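Pirin family protein (Acinetobacter baumannii, PDB 6D0P) probably acts as an iron-dependent quercetin 2,3-dioxygenase of the pirin family, a two-domain cupin protein whose N-terminal metal site here holds manganese. Local coordinates at residues N14-V19 / P24-F29; Y50-T55 / E110-E115; V80-S85 / G141-I146. All blocks are in the same frame, centred on the assembly; numbering follows the deposited sequence. Where two conformers were deposited one is given.

Interaction 1. Residues N14-V19 / P24-F29; sequences NHMHWV and PVYNLF
His17 and Val25 face each other as an antiparallel hydrogen-bonded pair: His17 N reaches Val25 O and Val25 N reaches His17 O, each at 2.9 Å, and Trp18 with Pro24 forms the next, non-hydrogen-bonded pair. They form a beta hairpin with three residues between its strands, the short strand axes 117° apart. On the His17 side of the sheet, a chi1 of 76° sets the imidazole between its backbone N and carbonyl carbon, where one face lies over Val25 CG2, 3.8 Å from the ring centroid. Val19 CG2 rests against Val25 CG2. Water 2 sits in the plane of the imidazole at ND1 and bridges His15 O and Asn27 N, so it continues the link between the two segments beyond the last direct pair. On the other side, Pro24 CB presses almost straight down on the six-membered ring of Trp18, 3.7 Å from its centroid and 9° off the normal. Selenomethionine Met16 bends so that in one of its two conformers SE comes against Pro24 CB, while its CB lies over the face of Tyr26, 3.9 Å from the ring centroid. Water 1 joins Tyr26 OH to Asn14 OD1. Strand 17-19 is an outermost strand of its sheet; strand 23-30 pairs on with strand 41-52, from which Tyr50 meets Pro24 and packs edge-to-face with Trp18, while Leu28 and Phe29 both face Leu44 in a classic beta bulge.

Interaction 2. Residues Y50-T55 / E110-E115; sequences YNFSPT and EFHSPE. With MN (manganese (II) ion), chain G.
Phe52 and His112 carry this contact, two buried rings that meet at the end of a strand coming from the metal site. That strand brings in Glu110 first: its extended chain carries OE1 to the manganese ion at 2.2 Å, while OE2 bonds to Gln127 and takes a weak hydrogen bond from water 3, itself a metal ligand. His64, His66 and His108 supply the other protein ligands, giving the three-histidine, one-glutamate site familiar from cupin barrels, here in the N-terminal cupin domain. Phe111 follows, its backbone bonded to Thr81 of the neighbouring strand. At His112 the contact is made. With CG anti to the carbonyl carbon (chi1 -61°), the imidazole drives CE1 over the centre of the Phe52 ring, 3.3 Å above its plane; the pair is edge-to-face, centroids 4.5 Å apart and planes at 68°. Tyr50 CD1 lies against the opposite face of Phe52, so that ring is sandwiched. The hydrogen bond from His112 NE2 to Gly22 O helps to hold the imidazole in this rotation. Ser113 is the N-cap of helix 114-119, its OG bonding to Phe116 N and also to Glu79, and Pro114 starts the first turn, packed on Thr81.

Interaction 3. Residues V80-S85 / G141-I146; sequences VTHKDS and GKYQAI
Tyr143 reaches across to Asp84 and ends in a very short hydrogen bond, OH to OD2 at 2.5 Å. The phenol donates, and OD2 lies in the plane of the tyrosine ring at its edge, with the carboxylate turned 26° from that plane. A separation this small may mean a strong bond with a partly shared proton, or simply coordinate error. The same hydroxyl accepts a bond from water 5 at 2.7 Å, and this water sits in the plane of the His82 imidazole, 2.8 Å from ND1. Asp84, Tyr143, water and His82 thus form a polar chain in which the phenolic oxygen is gripped from two directions. The two rings also touch directly: His82 CE1 lies 3.7 Å from Tyr143 CE1, with the planes oblique at 39°, so neither ring stacks on the other.

Both partners on strand 80-84 project toward Tyr143. Both His82 and Asp84 set CG between the backbone N and the carbonyl carbon (chi1 64° for Asp84), and with Lys83 turned away between them the two groups flank the phenol end. Asp84 OD1 has a further, weak bond to Gly88 N. Next outward comes the manganese site: Asp84 packs on His108 and His82 on Glu110, both metal ligands, so this polar chain belongs to the second shell and may help to position them.

Around it, strand 80-84 runs between strands 89-92 and 106-112, pairing with both. Segment 141-146 leads into strand 145-146, an outermost strand of the other sheet, which pairs with strand 97-101; there Tyr143 packs on Gln98 and Met100, and Gln144 N bonds to Gln98 OE1. Tyr143 therefore spans from the edge of one antiparallel sheet to the other.

In the fold
From the N terminus, interaction 1 closes first, a hairpin with only four residues between its segments, finished before the others begin. Interaction 2 opens at 50-55, interaction 3 at 80-85; then 110-115 closes interaction 2 and 141-146 closes interaction 3, so these two long loops cross rather than nest. Trp18 and Pro24 of interaction 1 touch Tyr50 and Phe52 of interaction 2 in one sheet, where strand 23-30 lies next to 41-52. Interactions 2 and 3 touch along the adjacent strands 106-112 and 80-84 of another. Each of these two ties the two sheets of the N-terminal cupin domain together, interaction 3 next to the manganese site and interaction 2 farther along.

Interaction 1. Residues N14-V19 / P24-F29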
loop_
_atom_site.group_PDB
_atom_site.type_symbol
_atom_site.label_atom_id
_atom_site.label_comp_id
_atom_site.label_asym_id
_atom_site.label_seq_id
_atom_site.Cartn_x
_atom_site.Cartn_y
_atom_site.Cartn_z
ATOM N N ASN A 14 0.078 8.521 -15.365
ATOM C CA ASN A 14 1.392 8.386 -16.012
ATOM C C ASN A 14 2.261 9.600 -15.682
ATOM O O ASN A 14 3.238 9.884 -16.397
ATOM C CB ASN A 14 1.255 8.238 -17.530
ATOM C CG ASN A 14 2.538 7.782 -18.189
ATOM O OD1 ASN A 14 3.236 6.934 -17.639
ATOM N ND2 ASN A 14 2.868 8.346 -19.349
ATOM N N HIS A 15 1.900 10.322 -14.626
ATOM C CA HIS A 15 2.610 11.531 -14.247
ATOM C C HIS A 15 3.322 11.286 -12.915
ATOM O O HIS A 15 2.672 11.166 -11.908
ATOM C CB HIS A 15 1.616 12.692 -14.112
ATOM C CG HIS A 15 2.236 14.046 -14.193
ATOM N ND1 HIS A 15 1.477 15.189 -14.409
ATOM C CD2 HIS A 15 3.529 14.446 -14.144
ATOM C CE1 HIS A 15 2.283 16.238 -14.453
ATOM N NE2 HIS A 15 3.543 15.809 -14.287
HETATM N N MSE A 16 4.650 11.220 -12.933
HETATM C CA MSE A 16 5.444 10.930 -11.716
HETATM C C MSE A 16 5.770 12.154 -10.906
HETATM O O MSE A 16 5.949 13.247 -11.448
HETATM C CB MSE A 16 6.761 10.274 -12.161
HETATM C CG MSE A 16 7.632 9.722 -11.021
HETATM SE SE MSE A 16 9.026 11.045 -10.570
HETATM C CE MSE A 16 10.335 10.460 -11.923
ATOM N N HIS A 17 5.845 11.984 -9.592
ATOM C CA HIS A 17 6.293 13.059 -8.698
ATOM C C HIS A 17 7.281 12.425 -7.713
ATOM O O HIS A 17 7.243 11.202 -7.477
ATOM C CB HIS A 17 5.139 13.797 -7.998
ATOM C CG HIS A 17 4.520 13.043 -6.878
ATOM N ND1 HIS A 17 3.481 12.151 -7.064
ATOM C CD2 HIS A 17 4.764 13.070 -5.550
ATOM C CE1 HIS A 17 3.156 11.623 -5.903
ATOM N NE2 HIS A 17 3.920 12.185 -4.957
ATOM N N TRP A 18 8.122 13.263 -7.128
ATOM C CA TRP A 18 9.132 12.818 -6.203
ATOM C C TRP A 18 8.691 13.013 -4.756
ATOM O O TRP A 18 8.167 14.087 -4.401
ATOM C CB TRP A 18 10.442 13.579 -6.452
ATOM C CG TRP A 18 11.186 13.138 -7.669
ATOM C CD1 TRP A 18 11.069 13.617 -8.943
ATOM C CD2 TRP A 18 12.163 12.089 -7.724
ATOM N NE1 TRP A 18 11.927 12.954 -9.780
ATOM C CE2 TRP A 18 12.601 12.000 -9.063
ATOM C CE3 TRP A 18 12.715 11.221 -6.776
ATOM C CZ2 TRP A 18 13.564 11.070 -9.477
ATOM C CZ3 TRP A 18 13.680 10.317 -7.189
ATOM C CH2 TRP A 18 14.094 10.249 -8.514
ATOM N N VAL A 19 8.892 11.953 -3.977
ATOM C CA VAL A 19 8.808 12.009 -2.535
ATOM C C VAL A 19 10.271 11.964 -2.073
ATOM O O VAL A 19 10.964 10.945 -2.241
ATOM C CB VAL A 19 7.937 10.873 -1.965
ATOM C CG1 VAL A 19 7.981 10.840 -0.445
ATOM C CG2 VAL A 19 6.501 10.989 -2.453
ATOM N N PRO A 24 10.587 8.060 -6.633
ATOM C CA PRO A 24 9.935 8.565 -7.834
ATOM C C PRO A 24 8.652 7.758 -8.007
ATOM O O PRO A 24 8.723 6.619 -8.452
ATOM C CB PRO A 24 10.949 8.323 -8.946
ATOM C CG PRO A 24 11.703 7.101 -8.511
ATOM C CD PRO A 24 11.638 7.086 -6.988
ATOM N N VAL A 25 7.517 8.347 -7.639
ATOM C CA VAL A 25 6.276 7.591 -7.559
ATOM C C VAL A 25 5.185 8.139 -8.489
ATOM O O VAL A 25 5.148 9.310 -8.856
ATOM C CB VAL A 25 5.753 7.583 -6.111
ATOM C CG1 VAL A 25 6.701 6.860 -5.164
ATOM C CG2 VAL A 25 5.476 8.993 -5.607
ATOM N N TYR A 26 4.253 7.239 -8.786
ATOM C CA TYR A 26 3.018 7.529 -9.484
ATOM C C TYR A 26 1.919 7.303 -8.450
ATOM O O TYR A 26 1.785 6.171 -7.923
ATOM C CB TYR A 26 2.811 6.586 -10.673
ATOM C CG TYR A 26 3.881 6.688 -11.726
ATOM C CD1 TYR A 26 5.088 6.011 -11.600
ATOM C CD2 TYR A 26 3.727 7.542 -12.802
ATOM C CE1 TYR A 26 6.094 6.137 -12.552
ATOM C CE2 TYR A 26 4.724 7.693 -13.750
ATOM C CZ TYR A 26 5.894 6.969 -13.645
ATOM O OH TYR A 26 6.853 7.136 -14.599
ATOM N N ASN A 27 1.234 8.364 -8.082
ATOM C CA ASN A 27 0.134 8.252 -7.153
ATOM C C ASN A 27 -1.011 7.582 -7.903
ATOM O O ASN A 27 -1.488 8.156 -8.874
ATOM C CB ASN A 27 -0.341 9.605 -6.624
ATOM C CG ASN A 27 -1.530 9.428 -5.709
ATOM O OD1 ASN A 27 -2.652 9.758 -6.078
ATOM N ND2 ASN A 27 -1.310 8.792 -4.578
ATOM N N LEU A 28 -1.421 6.407 -7.480
ATOM C CA LEU A 28 -2.494 5.688 -8.205
ATOM C C LEU A 28 -3.864 6.004 -7.600
ATOM O O LEU A 28 -4.873 5.927 -8.306
ATOM C CB LEU A 28 -2.182 4.200 -8.223
ATOM C CG LEU A 28 -0.839 3.851 -8.854
ATOM C CD1 LEU A 28 -0.718 2.352 -9.043
ATOM C CD2 LEU A 28 -0.657 4.584 -10.177
ATOM N N PHE A 29 -3.910 6.337 -6.320
ATOM C CA PHE A 29 -5.158 6.831 -5.748
ATOM C C PHE A 29 -4.843 7.589 -4.458
ATOM O O PHE A 29 -3.809 7.368 -3.776
ATOM C CB PHE A 29 -6.217 5.728 -5.552
ATOM C CG PHE A 29 -5.917 4.624 -4.570
ATOM C CD1 PHE A 29 -5.943 4.849 -3.200
ATOM C CD2 PHE A 29 -5.686 3.327 -5.012
ATOM C CE1 PHE A 29 -5.682 3.809 -2.315
ATOM C CE2 PHE A 29 -5.466 2.290 -4.132
ATOM C CZ PHE A 29 -5.467 2.536 -2.775
HETATM O O HOH W 1 5.769 7.033 -17.174
HETATM O O HOH W 2 2.086 11.001 -9.167
#

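Interaction 2. Residues Y50-T55 / E110-E115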
loop_
_atom_site.group_PDB
_atom_site.type_symbol
_atom_site.label_atom_id
_atom_site.label_comp_id
_atom_site.label_asym_id
_atom_site.label_seq_id
_atom_site.Cartn_x
_atom_site.Cartn_y
_atom_site.Cartn_z
ATOM N N TYR A 50 13.067 2.208 -11.267
ATOM C CA TYR A 50 13.861 3.403 -11.528
ATOM C C TYR A 50 15.313 3.115 -11.149
ATOM O O TYR A 50 15.600 2.616 -10.061
ATOM C CB TYR A 50 13.302 4.587 -10.729
ATOM C CG TYR A 50 13.948 5.911 -11.032
ATOM C CD1 TYR A 50 15.161 6.269 -10.469
ATOM C CD2 TYR A 50 13.333 6.821 -11.881
ATOM C CE1 TYR A 50 15.752 7.497 -10.743
ATOM C CE2 TYR A 50 13.908 8.053 -12.156
ATOM C CZ TYR A 50 15.115 8.389 -11.582
ATOM O OH TYR A 50 15.663 9.605 -11.846
ATOM N N ASN A 51 16.230 3.451 -12.038
ATOM C CA ASN A 51 17.627 3.142 -11.814
ATOM C C ASN A 51 18.325 4.192 -10.935
ATOM O O ASN A 51 18.367 5.373 -11.273
ATOM C CB ASN A 51 18.403 3.060 -13.127
ATOM C CG ASN A 51 19.828 2.623 -12.870
ATOM O OD1 ASN A 51 20.041 1.596 -12.245
ATOM N ND2 ASN A 51 20.798 3.415 -13.301
ATOM N N PHE A 52 18.922 3.728 -9.844
ATOM C CA PHE A 52 19.757 4.576 -9.020
ATOM C C PHE A 52 21.189 4.045 -9.079
ATOM O O PHE A 52 21.434 2.915 -8.690
ATOM C CB PHE A 52 19.299 4.593 -7.566
ATOM C CG PHE A 52 18.035 5.368 -7.348
ATOM C CD1 PHE A 52 18.077 6.749 -7.223
ATOM C CD2 PHE A 52 16.806 4.729 -7.294
ATOM C CE1 PHE A 52 16.914 7.476 -7.044
ATOM C CE2 PHE A 52 15.641 5.464 -7.112
ATOM C CZ PHE A 52 15.705 6.833 -6.978
ATOM N N SER A 53 22.115 4.849 -9.586
ATOM C CA SER A 53 23.490 4.441 -9.602
ATOM C C SER A 53 24.037 4.537 -8.166
ATOM O O SER A 53 23.400 5.169 -7.275
ATOM C CB SER A 53 24.284 5.288 -10.561
ATOM O OG SER A 53 24.249 6.644 -10.155
ATOM N N PRO A 54 25.186 3.901 -7.913
ATOM C CA PRO A 54 25.814 3.876 -6.584
ATOM C C PRO A 54 26.029 5.272 -5.977
ATOM O O PRO A 54 26.396 6.223 -6.686
ATOM C CB PRO A 54 27.173 3.205 -6.840
ATOM C CG PRO A 54 26.889 2.272 -7.985
ATOM C CD PRO A 54 25.951 3.068 -8.860
ATOM N N THR A 55 25.812 5.394 -4.672
ATOM C CA THR A 55 25.950 6.688 -4.016
ATOM C C THR A 55 26.424 6.510 -2.567
ATOM O O THR A 55 26.219 5.483 -1.948
ATOM C CB THR A 55 24.623 7.465 -4.012
ATOM O OG1 THR A 55 24.819 8.733 -3.390
ATOM C CG2 THR A 55 23.502 6.764 -3.282
ATOM N N GLU A 110 12.706 7.589 5.890
ATOM C CA GLU A 110 12.682 6.425 4.999
ATOM C C GLU A 110 13.687 6.697 3.875
ATOM O O GLU A 110 13.574 7.682 3.152
ATOM C CB GLU A 110 11.273 6.178 4.427
ATOM C CG GLU A 110 10.206 5.895 5.477
ATOM C CD GLU A 110 8.741 5.968 5.030
ATOM O OE1 GLU A 110 8.136 7.093 5.043
ATOM O OE2 GLU A 110 8.187 4.894 4.717
ATOM N N PHE A 111 14.579 5.758 3.642
ATOM C CA PHE A 111 15.593 5.989 2.632
ATOM C C PHE A 111 16.126 4.652 2.131
ATOM O O PHE A 111 15.916 3.599 2.767
ATOM C CB PHE A 111 16.706 6.830 3.244
ATOM C CG PHE A 111 17.181 6.283 4.563
ATOM C CD1 PHE A 111 16.582 6.670 5.749
ATOM C CD2 PHE A 111 18.211 5.365 4.615
ATOM C CE1 PHE A 111 17.011 6.145 6.956
ATOM C CE2 PHE A 111 18.654 4.860 5.826
ATOM C CZ PHE A 111 18.050 5.249 6.994
ATOM N N HIS A 112 16.859 4.715 1.033
ATOM C CA HIS A 112 17.377 3.500 0.460
ATOM C C HIS A 112 18.323 2.854 1.483
ATOM O O HIS A 112 19.081 3.556 2.174
ATOM C CB HIS A 112 18.125 3.762 -0.848
ATOM C CG HIS A 112 17.303 4.363 -1.944
ATOM N ND1 HIS A 112 17.889 4.881 -3.084
ATOM C CD2 HIS A 112 15.976 4.587 -2.060
ATOM C CE1 HIS A 112 16.951 5.394 -3.862
ATOM N NE2 HIS A 112 15.763 5.218 -3.257
ATOM N N SER A 113 18.296 1.548 1.607
ATOM C CA SER A 113 19.191 0.885 2.540
ATOM C C SER A 113 20.648 1.162 2.155
ATOM O O SER A 113 20.946 1.382 0.988
ATOM C CB SER A 113 18.951 -0.582 2.558
ATOM O OG SER A 113 19.586 -1.213 1.465
ATOM N N PRO A 114 21.556 1.118 3.127
ATOM C CA PRO A 114 22.985 1.324 2.822
ATOM C C PRO A 114 23.499 0.328 1.771
ATOM O O PRO A 114 24.294 0.696 0.920
ATOM C CB PRO A 114 23.700 1.083 4.156
ATOM C CG PRO A 114 22.675 1.460 5.198
ATOM C CD PRO A 114 21.315 1.188 4.578
ATOM N N GLU A 115 23.036 -0.922 1.849
ATOM C CA GLU A 115 23.450 -1.960 0.915
ATOM C C GLU A 115 22.974 -1.614 -0.508
ATOM O O GLU A 115 23.727 -1.741 -1.478
ATOM C CB GLU A 115 22.891 -3.303 1.385
ATOM C CG GLU A 115 23.054 -4.433 0.379
ATOM C CD GLU A 115 24.386 -5.160 0.452
ATOM O OE1 GLU A 115 25.188 -4.852 1.362
ATOM O OE2 GLU A 115 24.617 -6.044 -0.397
HETATM MN MN MN G . 6.439 7.948 6.184
HETATM O O HOH W 3 5.698 5.622 5.849
HETATM O O HOH W 4 5.468 8.151 4.193
#

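Interaction 3. Residues V80-S85 / G141-I146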
loop_
_atom_site.group_PDB
_atom_site.type_symbol
_atom_site.label_atom_id
_atom_site.label_comp_id
_atom_site.label_asym_id
_atom_site.label_seq_id
_atom_site.Cartn_x
_atom_site.Cartn_y
_atom_site.Cartn_z
ATOM N N VAL A 80 14.583 -0.621 1.465
ATOM C CA VAL A 80 14.289 0.613 2.182
ATOM C C VAL A 80 14.631 0.428 3.660
ATOM O O VAL A 80 14.229 -0.565 4.275
ATOM C CB VAL A 80 12.812 1.007 1.998
ATOM C CG1 VAL A 80 12.386 2.169 2.892
ATOM C CG2 VAL A 80 12.492 1.315 0.546
ATOM N N THR A 81 15.397 1.367 4.216
ATOM C CA THR A 81 15.675 1.411 5.630
ATOM C C THR A 81 14.851 2.567 6.226
ATOM O O THR A 81 14.732 3.645 5.611
ATOM C CB THR A 81 17.169 1.566 5.914
ATOM O OG1 THR A 81 17.818 0.369 5.480
ATOM C CG2 THR A 81 17.479 1.783 7.386
ATOM N N HIS A 82 14.242 2.335 7.377
ATOM C CA HIS A 82 13.445 3.356 8.038
ATOM C C HIS A 82 13.908 3.425 9.494
ATOM O O HIS A 82 14.388 2.446 10.037
ATOM C CB HIS A 82 11.944 3.097 7.883
ATOM C CG HIS A 82 11.518 1.743 8.337
ATOM N ND1 HIS A 82 10.948 1.526 9.567
ATOM C CD2 HIS A 82 11.637 0.528 7.752
ATOM C CE1 HIS A 82 10.714 0.233 9.716
ATOM N NE2 HIS A 82 11.120 -0.402 8.611
ATOM N N LYS A 83 13.786 4.603 10.081
ATOM C CA LYS A 83 14.233 4.854 11.430
ATOM C C LYS A 83 13.335 5.934 12.033
ATOM O O LYS A 83 13.115 6.953 11.377
ATOM C CB LYS A 83 15.685 5.354 11.448
ATOM C CG LYS A 83 16.200 5.708 12.834
ATOM C CD LYS A 83 17.705 5.805 12.980
ATOM C CE LYS A 83 18.319 6.980 12.255
ATOM N NZ LYS A 83 19.760 7.104 12.587
ATOM N N ASP A 84 12.867 5.721 13.262
ATOM C CA ASP A 84 12.013 6.721 13.925
ATOM C C ASP A 84 12.802 7.510 14.980
ATOM O O ASP A 84 14.010 7.323 15.158
ATOM C CB ASP A 84 10.746 6.105 14.502
ATOM C CG ASP A 84 10.987 5.099 15.608
ATOM O OD1 ASP A 84 11.902 5.321 16.472
ATOM O OD2 ASP A 84 10.285 4.108 15.583
ATOM N N SER A 85 12.093 8.374 15.688
ATOM C CA SER A 85 12.715 9.140 16.767
ATOM C C SER A 85 12.846 8.261 18.022
ATOM O O SER A 85 13.755 8.448 18.821
ATOM C CB SER A 85 11.915 10.385 17.049
ATOM O OG SER A 85 10.645 10.046 17.556
ATOM N N GLY A 141 1.779 3.795 18.340
ATOM C CA GLY A 141 2.416 3.368 17.093
ATOM C C GLY A 141 3.178 2.062 17.285
ATOM O O GLY A 141 3.710 1.805 18.366
ATOM N N LYS A 142 3.216 1.237 16.247
ATOM C CA LYS A 142 3.889 -0.047 16.324
ATOM C C LYS A 142 4.311 -0.489 14.924
ATOM O O LYS A 142 3.808 0.020 13.902
ATOM C CB LYS A 142 2.962 -1.105 16.931
ATOM C CG LYS A 142 1.720 -1.414 16.102
ATOM C CD LYS A 142 0.792 -2.476 16.700
ATOM C CE LYS A 142 -0.317 -2.856 15.735
ATOM N NZ LYS A 142 -1.226 -3.880 16.301
ATOM N N TYR A 143 5.232 -1.446 14.895
ATOM C CA TYR A 143 5.727 -1.985 13.637
ATOM C C TYR A 143 5.370 -3.456 13.460
ATOM O O TYR A 143 5.288 -4.212 14.414
ATOM C CB TYR A 143 7.256 -1.938 13.591
ATOM C CG TYR A 143 7.812 -0.544 13.546
ATOM C CD1 TYR A 143 7.839 0.177 12.370
ATOM C CD2 TYR A 143 8.317 0.055 14.683
ATOM C CE1 TYR A 143 8.371 1.454 12.315
ATOM C CE2 TYR A 143 8.835 1.341 14.651
ATOM C CZ TYR A 143 8.859 2.047 13.461
ATOM O OH TYR A 143 9.378 3.308 13.414
ATOM N N GLN A 144 5.198 -3.850 12.210
ATOM C CA GLN A 144 5.110 -5.247 11.851
ATOM C C GLN A 144 6.101 -5.447 10.705
ATOM O O GLN A 144 5.802 -5.093 9.541
ATOM C CB GLN A 144 3.717 -5.694 11.409
ATOM C CG GLN A 144 2.670 -5.726 12.508
ATOM C CD GLN A 144 1.324 -6.117 11.939
ATOM O OE1 GLN A 144 1.118 -7.276 11.566
ATOM N NE2 GLN A 144 0.398 -5.151 11.885
ATOM N N ALA A 145 7.287 -5.945 11.046
ATOM C CA ALA A 145 8.304 -6.235 10.041
ATOM C C ALA A 145 8.077 -7.664 9.560
ATOM O O ALA A 145 8.207 -8.604 10.322
ATOM C CB ALA A 145 9.699 -6.051 10.602
ATOM N N ILE A 146 7.700 -7.817 8.313
ATOM C CA ILE A 146 7.391 -9.116 7.793
ATOM C C ILE A 146 8.421 -9.502 6.730
ATOM O O ILE A 146 8.542 -8.842 5.725
ATOM C CB ILE A 146 5.963 -9.128 7.241
ATOM C CG1 ILE A 146 4.951 -8.681 8.303
ATOM C CG2 ILE A 146 5.629 -10.502 6.711
ATOM C CD1 ILE A 146 3.702 -8.138 7.728
HETATM O O HOH W 5 10.235 3.915 10.939
#